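Local coordinates for protein glutamate receptor IIB (Drosophila melanogaster, PDB 4WXJ) that binds the transmitter glutamate in the ligand-binding domain present here and probably gates a cation channel in the postsynaptic membrane, at residues P20-R25 and E37-Y42; T12-V17 and E61-N66; I118-Y123 and T194-M199. One frame throughout, in Å; residues are numbered along the deposited sequence.

In the fold
The chain enters through strand 10-15, where contact 2 opens. It soon turns into residues 20-25, which open contact 1. That contact closes at 37-42, before helix 42-54, and is nested inside the larger loop that contact 2 closes at 61-66. The centres of contacts 1 and 2 are about 12 Å apart and the two touch: Phe22 packs on Thr15 and Pro62, and Trp24 on Val17. Both belong to one lobe of the clamshell-shaped ligand-binding domain. Contact 3 follows in series, joining strand 108-123 to strand 195-200 in the other lobe. Its centre is about 27 Å from that of contact 2. Glutamate binds in the cleft between the lobes.

Contact 1 of 3, residues P20-R25 and E37-Y42; sequences PYFSWR and ERFEGY
Phe39 meets Phe22 and Trp24 because its CG stands anti to its own carbonyl carbon (chi1 -47°), while Phe22 throws its CG opposite its backbone N (chi1 -172°). Three aromatic rings are gathered in this way. The Phe39 edge points at one face of the Trp24 indole in a T-shaped contact, with planes at 63° and CE1 of Phe39 3.6 Å from CZ3 of Trp24. The Phe22 ring lies oblique to one face of the Phe39 ring, though the exact spacing of this pair is doubtful, and CB of Arg38 sits over the opposite face. Phe60 and Pro62 of strand 57-62 extend the cluster into the lobe. An alanine in place of Phe39 would probably leave the indole face and the Phe22 ring without their shared neighbour and open a gap between them. The backbones form a short antiparallel beta hairpin with a long loop. Ser23 N binds Glu40 O at 3.0 Å, and Glu40 N returns to Ser23 O at 3.1 Å. Further along, Arg25 N reaches Arg38 O at 2.8 Å. At the other end Tyr42 N donates to Pro20 O at 2.7 Å, just where Gly41 takes the N-cap position of helix 42-54. A side chain on Gly41 would run into Tyr21 O. On the Ser23 and Glu40 face, one water links Ser23 OG, Trp24 O and Glu40 OE2. The aliphatic part of Arg25 crosses Glu40, with CG 3.6 Å from Glu40 CB, and its NH1 makes a weak bond to Glu37 O. Tyr21 OH is hydrogen-bonded to Asn203 OD1 of helix 201-208.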
loop_
_atom_site.group_PDB
_atom_site.type_symbol
_atom_site.label_atom_id
_atom_site.label_comp_id
_atom_site.label_asym_id
_atom_site.label_seq_id
_atom_site.Cartn_x
_atom_site.Cartn_y
_atom_site.Cartn_z
ATOM N N PRO A 20 5.729 -4.107 -6.378
ATOM C CA PRO A 20 7.180 -4.202 -6.576
ATOM C C PRO A 20 8.001 -3.816 -5.345
ATOM O O PRO A 20 9.196 -3.549 -5.465
ATOM C CB PRO A 20 7.427 -3.215 -7.715
ATOM C CG PRO A 20 6.414 -2.147 -7.483
ATOM C CD PRO A 20 5.203 -2.823 -6.878
ATOM N N TYR A 21 7.370 -3.799 -4.175
ATOM C CA TYR A 21 8.022 -3.291 -2.972
ATOM C C TYR A 21 8.906 -4.336 -2.305
ATOM O O TYR A 21 10.030 -4.039 -1.898
ATOM C CB TYR A 21 6.969 -2.789 -1.982
ATOM C CG TYR A 21 6.015 -1.795 -2.599
ATOM C CD1 TYR A 21 6.354 -0.453 -2.707
ATOM C CD2 TYR A 21 4.780 -2.200 -3.087
ATOM C CE1 TYR A 21 5.487 0.459 -3.278
ATOM C CE2 TYR A 21 3.909 -1.297 -3.659
ATOM C CZ TYR A 21 4.269 0.031 -3.757
ATOM O OH TYR A 21 3.400 0.936 -4.321
ATOM N N PHE A 22 8.398 -5.558 -2.198
ATOM C CA PHE A 22 9.101 -6.621 -1.492
ATOM C C PHE A 22 8.612 -7.982 -1.965
ATOM O O PHE A 22 7.418 -8.272 -1.912
ATOM C CB PHE A 22 8.896 -6.472 0.017
ATOM C CG PHE A 22 9.727 -7.408 0.843
ATOM C CD1 PHE A 22 9.238 -8.649 1.215
ATOM C CD2 PHE A 22 10.994 -7.042 1.260
ATOM C CE1 PHE A 22 10.000 -9.508 1.979
ATOM C CE2 PHE A 22 11.761 -7.895 2.025
ATOM C CZ PHE A 22 11.262 -9.130 2.388
ATOM N N SER A 23 9.536 -8.812 -2.437
ATOM C CA SER A 23 9.180 -10.142 -2.916
ATOM C C SER A 23 10.379 -11.083 -2.896
ATOM O O SER A 23 11.525 -10.653 -2.766
ATOM C CB SER A 23 8.606 -10.067 -4.331
ATOM O OG SER A 23 9.555 -9.539 -5.238
ATOM N N TRP A 24 10.096 -12.373 -3.033
ATOM C CA TRP A 24 11.135 -13.391 -3.021
ATOM C C TRP A 24 11.867 -13.430 -4.354
ATOM O O TRP A 24 11.249 -13.574 -5.409
ATOM C CB TRP A 24 10.533 -14.761 -2.710
ATOM C CG TRP A 24 9.966 -14.857 -1.331
ATOM C CD1 TRP A 24 8.709 -14.506 -0.934
ATOM C CD2 TRP A 24 10.638 -15.334 -0.160
ATOM N NE1 TRP A 24 8.556 -14.736 0.412
ATOM C CE2 TRP A 24 9.727 -15.243 0.910
ATOM C CE3 TRP A 24 11.923 -15.828 0.088
ATOM C CZ2 TRP A 24 10.058 -15.630 2.207
ATOM C CZ3 TRP A 24 12.250 -16.211 1.375
ATOM C CH2 TRP A 24 11.321 -16.111 2.418
ATOM N N ARG A 25 13.187 -13.292 -4.301
ATOM C CA ARG A 25 14.003 -13.379 -5.502
ATOM C C ARG A 25 13.944 -14.777 -6.097
ATOM O O ARG A 25 13.950 -15.774 -5.373
ATOM C CB ARG A 25 15.456 -13.011 -5.201
ATOM C CG ARG A 25 15.706 -11.523 -5.064
ATOM C CD ARG A 25 17.163 -11.247 -4.748
ATOM N NE ARG A 25 18.054 -11.646 -5.834
ATOM C CZ ARG A 25 19.379 -11.714 -5.734
ATOM N NH1 ARG A 25 19.983 -11.412 -4.592
ATOM N NH2 ARG A 25 20.102 -12.088 -6.780
ATOM N N GLU A 37 19.414 -11.198 1.341
ATOM C CA GLU A 37 19.691 -11.443 -0.069
ATOM C C GLU A 37 18.578 -12.266 -0.730
ATOM O O GLU A 37 18.545 -12.402 -1.951
ATOM C CB GLU A 37 21.048 -12.145 -0.221
ATOM C CG GLU A 37 21.477 -12.396 -1.664
ATOM C CD GLU A 37 22.938 -12.798 -1.794
ATOM O OE1 GLU A 37 23.650 -12.829 -0.768
ATOM O OE2 GLU A 37 23.373 -13.085 -2.930
ATOM N N ARG A 38 17.663 -12.805 0.072
ATOM C CA ARG A 38 16.529 -13.562 -0.459
ATOM C C ARG A 38 15.500 -12.682 -1.165
ATOM O O ARG A 38 14.664 -13.178 -1.924
ATOM C CB ARG A 38 15.826 -14.328 0.663
ATOM C CG ARG A 38 16.609 -15.494 1.225
ATOM C CD ARG A 38 15.946 -16.024 2.484
ATOM N NE ARG A 38 15.994 -15.049 3.570
ATOM C CZ ARG A 38 15.345 -15.174 4.725
ATOM N NH1 ARG A 38 14.583 -16.235 4.953
ATOM N NH2 ARG A 38 15.456 -14.232 5.650
ATOM N N PHE A 39 15.565 -11.377 -0.909
ATOM C CA PHE A 39 14.483 -10.469 -1.280
ATOM C C PHE A 39 14.911 -9.359 -2.232
ATOM O O PHE A 39 16.095 -9.045 -2.353
ATOM C CB PHE A 39 13.889 -9.844 -0.020
ATOM C CG PHE A 39 13.602 -10.837 1.067
ATOM C CD1 PHE A 39 12.603 -11.781 0.911
ATOM C CD2 PHE A 39 14.320 -10.814 2.251
ATOM C CE1 PHE A 39 12.329 -12.692 1.912
ATOM C CE2 PHE A 39 14.051 -11.722 3.257
ATOM C CZ PHE A 39 13.054 -12.661 3.087
ATOM N N GLU A 40 13.921 -8.768 -2.896
ATOM C CA GLU A 40 14.144 -7.651 -3.806
ATOM C C GLU A 40 12.904 -6.767 -3.858
ATOM O O GLU A 40 11.823 -7.175 -3.429
ATOM C CB GLU A 40 14.492 -8.154 -5.206
ATOM C CG GLU A 40 13.358 -8.898 -5.900
ATOM C CD GLU A 40 13.755 -9.418 -7.267
ATOM O OE1 GLU A 40 14.894 -9.145 -7.703
ATOM O OE2 GLU A 40 12.929 -10.099 -7.909
ATOM N N GLY A 41 13.067 -5.560 -4.388
ATOM C CA GLY A 41 11.959 -4.636 -4.546
ATOM C C GLY A 41 12.301 -3.229 -4.107
ATOM O O GLY A 41 13.377 -2.977 -3.561
ATOM N N TYR A 42 11.372 -2.313 -4.361
ATOM C CA TYR A 42 11.525 -0.907 -4.004
ATOM C C TYR A 42 11.911 -0.731 -2.539
ATOM O O TYR A 42 12.833 0.019 -2.218
ATOM C CB TYR A 42 10.223 -0.152 -4.291
ATOM C CG TYR A 42 10.251 1.304 -3.884
ATOM C CD1 TYR A 42 10.009 1.682 -2.569
ATOM C CD2 TYR A 42 10.510 2.299 -4.814
ATOM C CE1 TYR A 42 10.038 3.007 -2.192
ATOM C CE2 TYR A 42 10.536 3.628 -4.447
ATOM C CZ TYR A 42 10.301 3.977 -3.135
ATOM O OH TYR A 42 10.326 5.298 -2.763
HETATM O O HOH W 1 9.371 -6.906 -5.531
HETATM O O HOH W 2 10.774 -11.301 -6.691
HETATM O O HOH W 3 14.681 -15.809 -2.756
HETATM O O HOH W 4 16.975 -11.645 -8.384
#

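Contact 2 of 3, residues T12-V17 and E61-N66; sequences TVATRV and EPVRDN
Asn66 is gripped by Arg16 and Val17, and this is the tight end of the contact. Its CG lies roughly opposite the backbone N (chi1 -157°), which swings the amide to the Val17 backbone. Asn66 OD1 accepts from Val17 N at 2.6 Å, in the amide plane and on a lone pair. Asn66 ND2 adds a weak bond to Val17 O at 3.3 Å. The two bonds fix which way round the amide sits. Arg16 holds the backbone O of the same residue side-on: NE is 3.0 Å from Asn66 O and NH2 is 3.1 Å from it. The NE approach is from above the carbonyl plane (51° out), while NH2 comes almost end-on to the C=O. The Arg16 guanidinium also makes a cation-pi contact with Tyr68, a residue of the glutamate pocket. Earlier in both segments, strand 10-15 runs parallel to strand 57-62. Glu61 N bonds Val13 O at 2.8 Å with an almost straight N-H (179°), and Val63 N bonds Thr15 O at 2.8 Å. The pair belongs to the parallel sheet of this lobe. Helix 42-54 lies on the crossover from strand 10-15 to strand 57-62, a beta-alpha-beta unit as in periplasmic binding proteins, and the hairpin of strands 23-24 and 39-40 is inserted in it. Ala14 CB and Val63 CG1 meet at 4.1 Å, and both residues pack on Ile81 of helix 80-86. The solvent side is looser. Exposed Glu61 merely sets its carboxylate obliquely against Thr12, with Glu61 OE1 3.5 Å from CG2 of Thr12. Pro62, partly exposed, rests on CG2 of Thr15. Two donors from one positively charged group on a single carbonyl oxygen would probably polarise that oxygen, and the same bonds tie the turn at 63-66 to an arginine that packs on Tyr68 of the pocket.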
loop_
_atom_site.group_PDB
_atom_site.type_symbol
_atom_site.label_atom_id
_atom_site.label_comp_id
_atom_site.label_asym_id
_atom_site.label_seq_id
_atom_site.Cartn_x
_atom_site.Cartn_y
_atom_site.Cartn_z
ATOM N N THR A 12 15.266 -4.961 13.137
ATOM C CA THR A 12 14.379 -5.936 12.520
ATOM C C THR A 12 13.363 -5.188 11.663
ATOM O O THR A 12 12.599 -4.364 12.168
ATOM C CB THR A 12 13.661 -6.803 13.569
ATOM O OG1 THR A 12 14.628 -7.567 14.300
ATOM C CG2 THR A 12 12.672 -7.756 12.902
ATOM N N VAL A 13 13.371 -5.473 10.363
ATOM C CA VAL A 13 12.500 -4.786 9.414
ATOM C C VAL A 13 11.287 -5.641 9.069
ATOM O O VAL A 13 11.397 -6.632 8.349
ATOM C CB VAL A 13 13.252 -4.429 8.114
ATOM C CG1 VAL A 13 12.324 -3.716 7.130
ATOM C CG2 VAL A 13 14.464 -3.563 8.423
ATOM N N ALA A 14 10.127 -5.245 9.583
ATOM C CA ALA A 14 8.883 -5.934 9.275
ATOM C C ALA A 14 8.342 -5.450 7.934
ATOM O O ALA A 14 8.285 -4.250 7.674
ATOM C CB ALA A 14 7.859 -5.710 10.376
ATOM N N THR A 15 7.951 -6.390 7.083
ATOM C CA THR A 15 7.384 -6.054 5.785
ATOM C C THR A 15 6.355 -7.101 5.385
ATOM O O THR A 15 6.000 -7.971 6.182
ATOM C CB THR A 15 8.477 -5.949 4.699
ATOM O OG1 THR A 15 7.889 -5.543 3.456
ATOM C CG2 THR A 15 9.194 -7.278 4.515
ATOM N N ARG A 16 5.871 -7.001 4.151
ATOM C CA ARG A 16 4.932 -7.973 3.611
ATOM C C ARG A 16 5.282 -8.252 2.158
ATOM O O ARG A 16 5.864 -7.405 1.479
ATOM C CB ARG A 16 3.490 -7.471 3.729
ATOM C CG ARG A 16 3.178 -6.256 2.864
ATOM C CD ARG A 16 1.738 -5.792 3.048
ATOM N NE ARG A 16 0.771 -6.839 2.718
ATOM C CZ ARG A 16 0.353 -7.122 1.486
ATOM N NH1 ARG A 16 0.814 -6.443 0.443
ATOM N NH2 ARG A 16 -0.529 -8.094 1.297
ATOM N N VAL A 17 4.932 -9.442 1.686
ATOM C CA VAL A 17 5.218 -9.827 0.311
ATOM C C VAL A 17 4.208 -9.195 -0.635
ATOM O O VAL A 17 3.005 -9.427 -0.528
ATOM C CB VAL A 17 5.206 -11.357 0.146
ATOM C CG1 VAL A 17 5.388 -11.747 -1.318
ATOM C CG2 VAL A 17 6.299 -11.983 1.005
ATOM N N GLU A 61 12.165 -9.279 8.074
ATOM C CA GLU A 61 11.272 -10.317 8.578
ATOM C C GLU A 61 9.852 -10.076 8.073
ATOM O O GLU A 61 9.080 -9.365 8.715
ATOM C CB GLU A 61 11.287 -10.357 10.106
ATOM C CG GLU A 61 12.618 -10.792 10.700
ATOM C CD GLU A 61 12.514 -11.159 12.168
ATOM O OE1 GLU A 61 11.427 -10.979 12.755
ATOM O OE2 GLU A 61 13.522 -11.630 12.735
ATOM N N PRO A 62 9.505 -10.652 6.911
ATOM C CA PRO A 62 8.129 -10.506 6.428
ATOM C C PRO A 62 7.117 -11.093 7.410
ATOM O O PRO A 62 7.287 -12.224 7.864
ATOM C CB PRO A 62 8.133 -11.276 5.099
ATOM C CG PRO A 62 9.343 -12.141 5.143
ATOM C CD PRO A 62 10.343 -11.402 5.962
ATOM N N VAL A 63 6.083 -10.322 7.735
ATOM C CA VAL A 63 5.113 -10.723 8.750
ATOM C C VAL A 63 4.354 -11.985 8.351
ATOM O O VAL A 63 4.085 -12.217 7.171
ATOM C CB VAL A 63 4.100 -9.590 9.037
ATOM C CG1 VAL A 63 4.822 -8.363 9.560
ATOM C CG2 VAL A 63 3.293 -9.248 7.789
ATOM N N ARG A 64 4.008 -12.790 9.352
ATOM C CA ARG A 64 3.406 -14.102 9.134
ATOM C C ARG A 64 2.079 -14.030 8.379
ATOM O O ARG A 64 1.872 -14.771 7.418
ATOM C CB ARG A 64 3.202 -14.806 10.479
ATOM C CG ARG A 64 2.807 -16.271 10.368
ATOM C CD ARG A 64 2.887 -16.965 11.720
ATOM N NE ARG A 64 2.609 -18.395 11.631
ATOM C CZ ARG A 64 2.756 -19.251 12.637
ATOM N NH1 ARG A 64 3.183 -18.829 13.820
ATOM N NH2 ARG A 64 2.477 -20.536 12.463
ATOM N N ASP A 65 1.185 -13.145 8.813
ATOM C CA ASP A 65 -0.131 -13.024 8.187
ATOM C C ASP A 65 -0.084 -12.243 6.870
ATOM O O ASP A 65 -1.077 -12.181 6.144
ATOM C CB ASP A 65 -1.126 -12.361 9.150
ATOM C CG ASP A 65 -0.645 -11.011 9.668
ATOM O OD1 ASP A 65 0.305 -10.440 9.092
ATOM O OD2 ASP A 65 -1.228 -10.516 10.657
ATOM N N ASN A 66 1.072 -11.654 6.573
ATOM C CA ASN A 66 1.275 -10.857 5.360
ATOM C C ASN A 66 0.271 -9.716 5.200
ATOM O O ASN A 66 -0.084 -9.347 4.079
ATOM C CB ASN A 66 1.222 -11.758 4.122
ATOM C CG ASN A 66 1.953 -11.157 2.928
ATOM O OD1 ASN A 66 3.157 -10.911 2.987
ATOM N ND2 ASN A 66 1.227 -10.928 1.837
#

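Contact 3 of 3, residues I118-Y123 and T194-M199; sequences ISILSY and TYAFLM
Met199 and Leu121 bury more surface here than any other residues, and they meet on one face of the sheet. The Met199 chain leaves with CG between its backbone N and carbonyl carbon (chi1 64°) and bends at its last torsion. The sulfur therefore comes obliquely against Leu121: Met199 SD is 3.6 Å from CB of Leu121 and 3.6 Å from its CD2. Leu204 of helix 201-208 packs on both residues. On the reverse face Leu198 and Ile120 lie side by side, with CD2 of Leu198 3.7 Å from CG1 of Ile120. The two strands run antiparallel. Ser119 and Met199 exchange two backbone bonds, Ser119 N to Met199 O at 2.8 Å and Met199 N to Ser119 O at 3.0 Å. Leu121 and Phe197 do the same, with Leu121 N 2.7 Å from Phe197 O. All four are nearly straight. Beyond them a water bridges Tyr123 N and Tyr195 O. These are the two central strands of the mixed sheet in the second lobe, flanked by strands 141-143 and 214-230. Strand 195-200 ends at Glu200, a glutamate-binding residue, and the Met199 side chain lies about 4 Å from the bound ligand.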
loop_
_atom_site.group_PDB
_atom_site.type_symbol
_atom_site.label_atom_id
_atom_site.label_comp_id
_atom_site.label_asym_id
_atom_site.label_seq_id
_atom_site.Cartn_x
_atom_site.Cartn_y
_atom_site.Cartn_z
ATOM N N ILE A 118 -5.675 7.941 -4.940
ATOM C CA ILE A 118 -6.535 6.785 -5.153
ATOM C C ILE A 118 -7.207 6.910 -6.514
ATOM O O ILE A 118 -7.510 8.014 -6.965
ATOM C CB ILE A 118 -7.605 6.669 -4.045
ATOM C CG1 ILE A 118 -6.943 6.468 -2.679
ATOM C CG2 ILE A 118 -8.570 5.520 -4.336
ATOM C CD1 ILE A 118 -7.893 6.644 -1.508
ATOM N N SER A 119 -7.434 5.779 -7.172
ATOM C CA SER A 119 -8.160 5.783 -8.432
ATOM C C SER A 119 -8.827 4.433 -8.666
ATOM O O SER A 119 -8.839 3.573 -7.782
ATOM C CB SER A 119 -7.224 6.131 -9.592
ATOM O OG SER A 119 -7.964 6.522 -10.738
ATOM N N ILE A 120 -9.382 4.260 -9.862
ATOM C CA ILE A 120 -10.200 3.096 -10.180
ATOM C C ILE A 120 -9.536 2.222 -11.241
ATOM O O ILE A 120 -9.293 2.672 -12.359
ATOM C CB ILE A 120 -11.594 3.522 -10.683
ATOM C CG1 ILE A 120 -12.274 4.455 -9.675
ATOM C CG2 ILE A 120 -12.469 2.296 -10.938
ATOM C CD1 ILE A 120 -13.450 5.216 -10.251
ATOM N N LEU A 121 -9.249 0.972 -10.884
ATOM C CA LEU A 121 -8.752 -0.007 -11.847
ATOM C C LEU A 121 -9.934 -0.752 -12.448
ATOM O O LEU A 121 -10.760 -1.309 -11.720
ATOM C CB LEU A 121 -7.781 -0.990 -11.188
ATOM C CG LEU A 121 -7.237 -2.094 -12.104
ATOM C CD1 LEU A 121 -6.388 -1.507 -13.217
ATOM C CD2 LEU A 121 -6.445 -3.116 -11.307
ATOM N N SER A 122 -10.007 -0.763 -13.775
ATOM C CA SER A 122 -11.138 -1.359 -14.473
ATOM C C SER A 122 -10.709 -2.179 -15.683
ATOM O O SER A 122 -9.613 -2.006 -16.217
ATOM C CB SER A 122 -12.113 -0.270 -14.918
ATOM O OG SER A 122 -13.195 -0.829 -15.641
ATOM N N TYR A 123 -11.592 -3.079 -16.101
ATOM C CA TYR A 123 -11.423 -3.808 -17.347
ATOM C C TYR A 123 -11.760 -2.860 -18.490
ATOM O O TYR A 123 -12.697 -2.070 -18.381
ATOM C CB TYR A 123 -12.325 -5.043 -17.376
ATOM C CG TYR A 123 -11.904 -6.109 -18.362
ATOM C CD1 TYR A 123 -11.033 -7.122 -17.987
ATOM C CD2 TYR A 123 -12.387 -6.109 -19.664
ATOM C CE1 TYR A 123 -10.648 -8.102 -18.882
ATOM C CE2 TYR A 123 -12.008 -7.085 -20.567
ATOM C CZ TYR A 123 -11.139 -8.080 -20.170
ATOM O OH TYR A 123 -10.757 -9.053 -21.065
ATOM N N THR A 194 -17.258 -6.581 -14.872
ATOM C CA THR A 194 -18.346 -6.518 -13.899
ATOM C C THR A 194 -17.817 -6.176 -12.506
ATOM O O THR A 194 -18.580 -6.126 -11.539
ATOM C CB THR A 194 -19.123 -7.845 -13.831
ATOM O OG1 THR A 194 -18.250 -8.897 -13.401
ATOM C CG2 THR A 194 -19.705 -8.191 -15.194
ATOM N N TYR A 195 -16.512 -5.936 -12.409
ATOM C CA TYR A 195 -15.893 -5.560 -11.142
ATOM C C TYR A 195 -14.756 -4.565 -11.356
ATOM O O TYR A 195 -13.856 -4.799 -12.163
ATOM C CB TYR A 195 -15.370 -6.797 -10.409
ATOM C CG TYR A 195 -14.761 -6.491 -9.057
ATOM C CD1 TYR A 195 -15.562 -6.310 -7.936
ATOM C CD2 TYR A 195 -13.385 -6.384 -8.902
ATOM C CE1 TYR A 195 -15.010 -6.031 -6.699
ATOM C CE2 TYR A 195 -12.824 -6.108 -7.669
ATOM C CZ TYR A 195 -13.640 -5.931 -6.572
ATOM O OH TYR A 195 -13.085 -5.655 -5.345
ATOM N N ALA A 196 -14.814 -3.453 -10.627
ATOM C CA ALA A 196 -13.767 -2.441 -10.656
ATOM C C ALA A 196 -13.084 -2.388 -9.295
ATOM O O ALA A 196 -13.719 -2.603 -8.264
ATOM C CB ALA A 196 -14.342 -1.093 -11.026
ATOM N N PHE A 197 -11.787 -2.103 -9.294
ATOM C CA PHE A 197 -10.994 -2.155 -8.074
ATOM C C PHE A 197 -10.486 -0.766 -7.706
ATOM O O PHE A 197 -9.767 -0.130 -8.476
ATOM C CB PHE A 197 -9.826 -3.131 -8.248
ATOM C CG PHE A 197 -9.083 -3.433 -6.975
ATOM C CD1 PHE A 197 -9.758 -3.878 -5.851
ATOM C CD2 PHE A 197 -7.706 -3.297 -6.914
ATOM C CE1 PHE A 197 -9.075 -4.163 -4.683
ATOM C CE2 PHE A 197 -7.018 -3.584 -5.751
ATOM C CZ PHE A 197 -7.703 -4.016 -4.634
ATOM N N LEU A 198 -10.887 -0.297 -6.529
ATOM C CA LEU A 198 -10.431 0.984 -6.014
ATOM C C LEU A 198 -9.113 0.786 -5.278
ATOM O O LEU A 198 -9.033 0.017 -4.317
ATOM C CB LEU A 198 -11.490 1.592 -5.096
ATOM C CG LEU A 198 -12.715 2.148 -5.821
ATOM C CD1 LEU A 198 -13.978 1.857 -5.033
ATOM C CD2 LEU A 198 -12.564 3.640 -6.064
ATOM N N MET A 199 -8.075 1.474 -5.742
ATOM C CA MET A 199 -6.726 1.241 -5.245
ATOM C C MET A 199 -5.866 2.488 -5.365
ATOM O O MET A 199 -6.270 3.484 -5.961
ATOM C CB MET A 199 -6.075 0.088 -6.010
ATOM C CG MET A 199 -5.872 0.370 -7.490
ATOM S SD MET A 199 -5.434 -1.099 -8.443
ATOM C CE MET A 199 -3.931 -1.621 -7.618
HETATM O O HOH W 5 -14.068 -3.514 -14.626
#